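Local coordinates for protein peroxiredoxin (Clostridioides difficile, PDB 6TSB) that breaks down chitin, being the C-terminal glycoside hydrolase family 18 domain of a bifunctional spore coat peroxiredoxin-chitinase, at residues 51-64 against 88-102. Sequence-based numbering, arbitrary orientation.
Sequences AQLLDAVIFAFAEI and KPSLKVIVAIGGWGA
K88 reaches across to the turn before strand 56-64: CG anti to the backbone N (chi1 -167°) aims the chain, which stays extended through CE and bends at chi4. The ammonium suits a turn full of carbonyls: NZ donates to A51 O (2.9 Å) and L54 O (2.6 Å), L54 N approaching A51 O from the opposite face. L91 supplies a branched apolar end, CD1 against the L54 backbone and CD2 against V57 CG2. From K92 onward a parallel ladder alternates between the strands. Beta-branched V93 suits the extended chain, its CG2 beside V57 CG2, while I94 crosses I58 on the other face. V95 CG1 packs on A62 CB. Small A96 admits I58 CG2, and its backbone is bonded by F59 O and A62 N (2.8 Å to A96 O), spanning one residue more than regular pairing, across the cis peptide before F61. G98 O and G99 CA lie over one F61 face, CA 4.1 Å from the centroid, where G99, lacking a CB, leaves room for the ring; A60 CB covers the other face. Strand 133-137, carrying D135 and D137 of the family's DxxDxDxE signature, flanks 92-98; 56-64 and 92-98 are neighbouring parallel strands of the GH18 TIM barrel.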
# COMPACT_ATOMS: atom_id res chain seq x y z
N ALA A 51 -10.71 -20.38 -18.83
CA ALA A 51 -11.84 -19.99 -19.71
C ALA A 51 -12.94 -19.24 -18.93
O ALA A 51 -13.67 -18.42 -19.54
CB ALA A 51 -12.41 -21.22 -20.35
N GLN A 52 -13.14 -19.60 -17.67
CA GLN A 52 -14.26 -19.12 -16.82
C GLN A 52 -14.14 -17.60 -16.60
O GLN A 52 -15.17 -16.97 -16.43
CB GLN A 52 -14.28 -19.87 -15.47
CG GLN A 52 -14.43 -21.39 -15.60
CD GLN A 52 -15.57 -21.74 -16.52
OE1 GLN A 52 -15.43 -22.53 -17.45
NE2 GLN A 52 -16.70 -21.09 -16.31
N LEU A 53 -12.92 -17.05 -16.59
CA LEU A 53 -12.64 -15.61 -16.40
C LEU A 53 -12.90 -14.78 -17.67
O LEU A 53 -13.13 -13.54 -17.52
CB LEU A 53 -11.19 -15.43 -15.97
CG LEU A 53 -10.79 -15.99 -14.61
CD1 LEU A 53 -9.31 -15.73 -14.38
CD2 LEU A 53 -11.62 -15.36 -13.50
N LEU A 54 -12.86 -15.40 -18.86
CA LEU A 54 -12.68 -14.71 -20.17
C LEU A 54 -13.91 -14.90 -21.06
O LEU A 54 -14.47 -16.00 -21.03
CB LEU A 54 -11.45 -15.29 -20.86
CG LEU A 54 -10.19 -15.29 -20.01
CD1 LEU A 54 -9.01 -15.84 -20.80
CD2 LEU A 54 -9.90 -13.89 -19.49
N ASP A 55 -14.30 -13.87 -21.83
CA ASP A 55 -15.30 -13.98 -22.93
C ASP A 55 -14.58 -14.41 -24.21
O ASP A 55 -15.23 -14.95 -25.12
CB ASP A 55 -16.05 -12.66 -23.16
CG ASP A 55 -16.87 -12.18 -21.98
OD1 ASP A 55 -17.96 -12.71 -21.80
OD2 ASP A 55 -16.40 -11.26 -21.25
N ALA A 56 -13.28 -14.10 -24.31
CA ALA A 56 -12.50 -14.35 -25.53
C ALA A 56 -11.01 -14.45 -25.23
O ALA A 56 -10.50 -13.78 -24.30
CB ALA A 56 -12.77 -13.25 -26.52
N VAL A 57 -10.37 -15.30 -26.00
CA VAL A 57 -8.90 -15.55 -26.00
C VAL A 57 -8.40 -15.22 -27.41
O VAL A 57 -9.10 -15.59 -28.43
CB VAL A 57 -8.56 -17.00 -25.59
CG1 VAL A 57 -8.85 -17.22 -24.13
CG2 VAL A 57 -9.30 -18.03 -26.43
N ILE A 58 -7.26 -14.56 -27.47
CA ILE A 58 -6.65 -14.13 -28.75
C ILE A 58 -5.31 -14.86 -28.82
O ILE A 58 -4.41 -14.45 -28.10
CB ILE A 58 -6.50 -12.60 -28.87
CG1 ILE A 58 -7.82 -11.86 -28.67
CG2 ILE A 58 -5.88 -12.26 -30.20
CD1 ILE A 58 -7.72 -10.34 -28.85
N PHE A 59 -5.23 -15.91 -29.64
CA PHE A 59 -3.98 -16.65 -29.90
C PHE A 59 -2.98 -15.71 -30.60
O PHE A 59 -3.31 -15.17 -31.66
CB PHE A 59 -4.22 -17.88 -30.77
CG PHE A 59 -2.93 -18.59 -31.11
CD1 PHE A 59 -2.27 -19.36 -30.16
CD2 PHE A 59 -2.36 -18.48 -32.36
CE1 PHE A 59 -1.08 -20.00 -30.45
CE2 PHE A 59 -1.16 -19.12 -32.66
CZ PHE A 59 -0.52 -19.87 -31.70
N ALA A 60 -1.78 -15.60 -30.06
CA ALA A 60 -0.67 -14.85 -30.69
C ALA A 60 0.53 -15.78 -30.96
O ALA A 60 1.03 -16.43 -30.05
CB ALA A 60 -0.33 -13.71 -29.78
N PHE A 61 1.03 -15.84 -32.21
CA PHE A 61 0.50 -15.16 -33.38
C PHE A 61 0.49 -16.08 -34.61
O PHE A 61 1.18 -17.07 -34.61
CB PHE A 61 1.40 -13.99 -33.80
CG PHE A 61 1.52 -12.86 -32.83
CD1 PHE A 61 0.52 -11.91 -32.73
CD2 PHE A 61 2.66 -12.70 -32.05
CE1 PHE A 61 0.65 -10.85 -31.84
CE2 PHE A 61 2.79 -11.64 -31.18
CZ PHE A 61 1.78 -10.71 -31.07
N ALA A 62 -0.30 -15.78 -35.64
CA ALA A 62 -0.03 -16.23 -37.03
C ALA A 62 0.98 -15.23 -37.63
O ALA A 62 1.02 -14.10 -37.13
CB ALA A 62 -1.30 -16.32 -37.82
N GLU A 63 1.78 -15.65 -38.61
CA GLU A 63 2.76 -14.77 -39.30
C GLU A 63 2.55 -14.82 -40.83
O GLU A 63 1.70 -15.63 -41.30
CB GLU A 63 4.19 -15.11 -38.86
CG GLU A 63 4.49 -14.85 -37.38
CD GLU A 63 4.17 -13.46 -36.80
OE1 GLU A 63 3.82 -12.53 -37.57
OE2 GLU A 63 4.27 -13.30 -35.54
N ILE A 64 3.24 -13.93 -41.57
CA ILE A 64 3.23 -13.85 -43.06
C ILE A 64 4.64 -14.24 -43.55
O ILE A 64 5.61 -13.66 -43.07
CB ILE A 64 2.78 -12.45 -43.55
CG1 ILE A 64 1.51 -11.97 -42.86
CG2 ILE A 64 2.59 -12.39 -45.07
CD1 ILE A 64 1.34 -10.46 -42.90
N LYS A 88 -16.53 -24.75 -22.25
CA LYS A 88 -17.15 -23.40 -22.42
C LYS A 88 -17.40 -23.11 -23.90
O LYS A 88 -16.67 -22.33 -24.52
CB LYS A 88 -16.29 -22.31 -21.75
CG LYS A 88 -17.00 -20.98 -21.60
CD LYS A 88 -16.42 -20.04 -20.56
CE LYS A 88 -17.26 -18.79 -20.42
NZ LYS A 88 -16.42 -17.59 -20.21
N PRO A 89 -18.46 -23.67 -24.51
CA PRO A 89 -18.68 -23.54 -25.96
C PRO A 89 -18.88 -22.09 -26.45
O PRO A 89 -18.73 -21.84 -27.63
CB PRO A 89 -19.95 -24.36 -26.23
CG PRO A 89 -20.13 -25.22 -25.00
CD PRO A 89 -19.53 -24.44 -23.85
N SER A 90 -19.21 -21.17 -25.54
CA SER A 90 -19.44 -19.73 -25.83
C SER A 90 -18.12 -18.95 -25.86
O SER A 90 -18.16 -17.75 -26.19
CB SER A 90 -20.39 -19.15 -24.80
OG SER A 90 -19.75 -19.04 -23.54
N LEU A 91 -16.99 -19.55 -25.45
CA LEU A 91 -15.67 -18.88 -25.49
C LEU A 91 -15.37 -18.59 -26.96
O LEU A 91 -15.66 -19.46 -27.82
CB LEU A 91 -14.59 -19.75 -24.86
CG LEU A 91 -13.17 -19.18 -24.89
CD1 LEU A 91 -13.02 -18.02 -23.93
CD2 LEU A 91 -12.14 -20.24 -24.58
N LYS A 92 -14.88 -17.38 -27.21
CA LYS A 92 -14.50 -16.91 -28.57
C LYS A 92 -13.00 -17.10 -28.68
O LYS A 92 -12.26 -16.64 -27.77
CB LYS A 92 -14.92 -15.45 -28.79
CG LYS A 92 -16.40 -15.25 -29.13
CD LYS A 92 -16.82 -13.79 -29.13
CE LYS A 92 -18.03 -13.51 -29.99
NZ LYS A 92 -19.30 -13.63 -29.23
N VAL A 93 -12.57 -17.80 -29.74
CA VAL A 93 -11.14 -18.04 -30.01
C VAL A 93 -10.76 -17.28 -31.28
O VAL A 93 -11.28 -17.57 -32.38
CB VAL A 93 -10.82 -19.55 -30.07
CG1 VAL A 93 -9.32 -19.75 -30.18
CG2 VAL A 93 -11.39 -20.30 -28.86
N ILE A 94 -9.81 -16.38 -31.12
CA ILE A 94 -9.38 -15.42 -32.16
C ILE A 94 -7.92 -15.72 -32.40
O ILE A 94 -7.23 -16.03 -31.41
CB ILE A 94 -9.58 -13.97 -31.66
CG1 ILE A 94 -10.98 -13.74 -31.11
CG2 ILE A 94 -9.23 -12.96 -32.75
CD1 ILE A 94 -12.08 -14.08 -32.06
N VAL A 95 -7.46 -15.55 -33.64
CA VAL A 95 -6.02 -15.53 -33.99
C VAL A 95 -5.63 -14.11 -34.37
O VAL A 95 -6.28 -13.46 -35.23
CB VAL A 95 -5.67 -16.54 -35.10
CG1 VAL A 95 -4.23 -16.36 -35.58
CG2 VAL A 95 -5.88 -17.98 -34.62
N ALA A 96 -4.56 -13.67 -33.75
CA ALA A 96 -3.86 -12.42 -34.05
C ALA A 96 -2.77 -12.74 -35.07
O ALA A 96 -1.99 -13.70 -34.85
CB ALA A 96 -3.29 -11.83 -32.79
N ILE A 97 -2.74 -11.94 -36.13
CA ILE A 97 -1.72 -12.00 -37.20
C ILE A 97 -0.82 -10.81 -36.97
O ILE A 97 -1.35 -9.69 -36.97
CB ILE A 97 -2.39 -11.96 -38.57
CG1 ILE A 97 -3.39 -13.11 -38.77
CG2 ILE A 97 -1.35 -11.93 -39.67
CD1 ILE A 97 -4.25 -12.94 -40.02
N GLY A 98 0.46 -11.03 -36.71
CA GLY A 98 1.45 -9.94 -36.76
C GLY A 98 2.18 -9.80 -35.45
O GLY A 98 2.74 -10.80 -34.98
N GLY A 99 2.20 -8.57 -34.91
CA GLY A 99 2.95 -8.24 -33.68
C GLY A 99 4.19 -7.45 -33.98
O GLY A 99 4.54 -7.26 -35.16
N TRP A 100 4.84 -6.96 -32.94
CA TRP A 100 6.01 -6.06 -33.09
C TRP A 100 7.05 -6.73 -34.00
O TRP A 100 7.44 -7.88 -33.69
CB TRP A 100 6.59 -5.71 -31.74
CG TRP A 100 7.70 -4.72 -31.86
CD1 TRP A 100 9.04 -4.94 -31.74
CD2 TRP A 100 7.54 -3.33 -32.16
NE1 TRP A 100 9.73 -3.77 -31.94
CE2 TRP A 100 8.83 -2.77 -32.19
CE3 TRP A 100 6.43 -2.53 -32.41
CZ2 TRP A 100 9.04 -1.42 -32.46
CZ3 TRP A 100 6.63 -1.19 -32.67
CH2 TRP A 100 7.92 -0.65 -32.70
N GLY A 101 7.50 -6.02 -35.05
CA GLY A 101 8.54 -6.50 -35.98
C GLY A 101 8.02 -7.46 -37.05
O GLY A 101 8.80 -7.78 -37.93
N ALA A 102 6.74 -7.87 -37.02
CA ALA A 102 6.13 -8.82 -37.98
C ALA A 102 5.91 -8.18 -39.35
O ALA A 102 4.94 -7.37 -39.52
CB ALA A 102 4.83 -9.37 -37.44
O HOH W 1 -17.73 -14.77 -25.41